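Local coordinates for protein eukaryotic translation initiation factor 2A (Schizosaccharomyces pombe, PDB 3WJ9) that probably directs the binding of methionyl-tRNAi to 40S ribosomal subunits, in a codon-dependent manner, early in the translation of a few specific mRNAs, at residues 80-84 with 85-89. Sequence-based numbering, arbitrary orientation.
Sequences GFSPL and GKYLS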
loop_
_atom_site.group_PDB
_atom_site.type_symbol
_atom_site.label_atom_id
_atom_site.label_comp_id
_atom_site.label_asym_id
_atom_site.label_seq_id
_atom_site.Cartn_x
_atom_site.Cartn_y
_atom_site.Cartn_z
ATOM N N GLY A 80 8.453 4.082 6.009
ATOM C CA GLY A 80 7.104 4.540 5.733
ATOM C C GLY A 80 6.899 6.023 5.970
ATOM O O GLY A 80 7.248 6.550 7.023
ATOM N N PHE A 81 6.329 6.695 4.976
ATOM C CA PHE A 81 5.997 8.109 5.088
ATOM C C PHE A 81 4.569 8.300 5.579
ATOM O O PHE A 81 3.657 7.586 5.160
ATOM C CB PHE A 81 6.164 8.811 3.738
ATOM C CG PHE A 81 7.572 9.242 3.433
ATOM C CD1 PHE A 81 8.085 10.414 3.961
ATOM C CD2 PHE A 81 8.375 8.484 2.600
ATOM C CE1 PHE A 81 9.373 10.817 3.672
ATOM C CE2 PHE A 81 9.663 8.879 2.305
ATOM C CZ PHE A 81 10.164 10.049 2.843
ATOM N N SER A 82 4.381 9.266 6.469
ATOM C CA SER A 82 3.049 9.710 6.848
ATOM C C SER A 82 2.440 10.451 5.652
ATOM O O SER A 82 3.182 10.963 4.816
ATOM C CB SER A 82 3.123 10.596 8.093
ATOM O OG SER A 82 3.928 11.737 7.855
ATOM N N PRO A 83 1.096 10.503 5.557
ATOM C CA PRO A 83 0.376 11.018 4.382
ATOM C C PRO A 83 0.907 12.335 3.814
ATOM O O PRO A 83 0.877 12.519 2.597
ATOM C CB PRO A 83 -1.046 11.207 4.913
ATOM C CG PRO A 83 -1.186 10.151 5.926
ATOM C CD PRO A 83 0.156 10.058 6.601
ATOM N N LEU A 84 1.384 13.229 4.673
ATOM C CA LEU A 84 1.919 14.506 4.214
ATOM C C LEU A 84 3.444 14.519 4.303
ATOM O O LEU A 84 4.079 15.562 4.129
ATOM C CB LEU A 84 1.324 15.659 5.023
ATOM C CG LEU A 84 -0.191 15.847 4.904
ATOM C CD1 LEU A 84 -0.680 16.935 5.843
ATOM C CD2 LEU A 84 -0.585 16.167 3.469
ATOM N N GLY A 85 4.020 13.354 4.577
ATOM C CA GLY A 85 5.461 13.184 4.570
ATOM C C GLY A 85 6.206 13.975 5.627
ATOM O O GLY A 85 7.412 14.181 5.514
ATOM N N LYS A 86 5.492 14.421 6.655
ATOM C CA LYS A 86 6.120 15.161 7.742
ATOM C C LYS A 86 6.675 14.210 8.795
ATOM O O LYS A 86 7.357 14.632 9.729
ATOM C CB LYS A 86 5.131 16.137 8.379
ATOM C CG LYS A 86 4.817 17.350 7.520
ATOM C CD LYS A 86 3.808 18.259 8.203
ATOM C CE LYS A 86 3.587 19.535 7.410
ATOM N NZ LYS A 86 4.819 20.370 7.368
ATOM N N TYR A 87 6.379 12.924 8.641
ATOM C CA TYR A 87 6.912 11.911 9.543
ATOM C C TYR A 87 7.308 10.650 8.781
ATOM O O TYR A 87 6.655 10.262 7.811
ATOM C CB TYR A 87 5.896 11.574 10.637
ATOM C CG TYR A 87 5.446 12.773 11.439
ATOM C CD1 TYR A 87 6.244 13.300 12.448
ATOM C CD2 TYR A 87 4.226 13.382 11.184
ATOM C CE1 TYR A 87 5.835 14.399 13.181
ATOM C CE2 TYR A 87 3.809 14.480 11.912
ATOM C CZ TYR A 87 4.616 14.985 12.909
ATOM O OH TYR A 87 4.199 16.078 13.633
ATOM N N LEU A 88 8.388 10.019 9.231
ATOM C CA LEU A 88 8.891 8.800 8.612
ATOM C C LEU A 88 9.190 7.763 9.690
ATOM O O LEU A 88 9.901 8.047 10.650
ATOM C CB LEU A 88 10.143 9.095 7.780
ATOM C CG LEU A 88 10.827 7.930 7.056
ATOM C CD1 LEU A 88 10.064 7.552 5.797
ATOM C CD2 LEU A 88 12.268 8.276 6.719
ATOM N N SER A 89 8.636 6.564 9.530
ATOM C CA SER A 89 8.826 5.495 10.507
ATOM C C SER A 89 9.842 4.466 10.015
ATOM O O SER A 89 9.884 4.142 8.830
ATOM C CB SER A 89 7.490 4.813 10.820
ATOM O OG SER A 89 6.559 5.735 11.363
#
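Leu88 lays its CD1 methyl over the middle of the Phe81 ring, a CH-pi contact in which CD1 stands 3.6 Å from the ring centroid and only 5° off its normal. The two residues form a non-hydrogen-bonded antiparallel pair, and CG of Leu88 points away from its own backbone N (chi1 180°), which carries CD1 across the hairpin onto the ring. One step along, Ser89 N gives a nearly straight hydrogen bond of 2.9 Å to Gly80 O. At the turn end, Ser82 N hydrogen-bonds Tyr87 O at 2.8 Å. The Ser82 hydroxyl is tucked between its own backbone N and carbonyl carbon (chi1 60°), which brings OG within 2.8 Å of Tyr87 N as the acceptor of a bent hydrogen bond. OG also meets the Tyr87 ring at its edge, near the ring plane. Ser82 to Gly85 is a type I turn; Gly85 has a positive phi, which favours glycine, and its CA lies 3.9 Å from Phe81 CD1. With an alanine at Phe81 the CD1 methyl of Leu88 would probably lose its aromatic platform and a gap would open beside Gly85. In this beta-propeller part of the protein the turn links strands 76-81 and 87-92 into a hairpin of WD repeat 1. Glu136 OE2 hydrogen-bonds Ser82 OG and the backbone N of Leu84 and Lys86; Phe81 packs on strand 48-53 of another sheet, while Leu88 pairs through its backbone with Trp109 of strand 106-110.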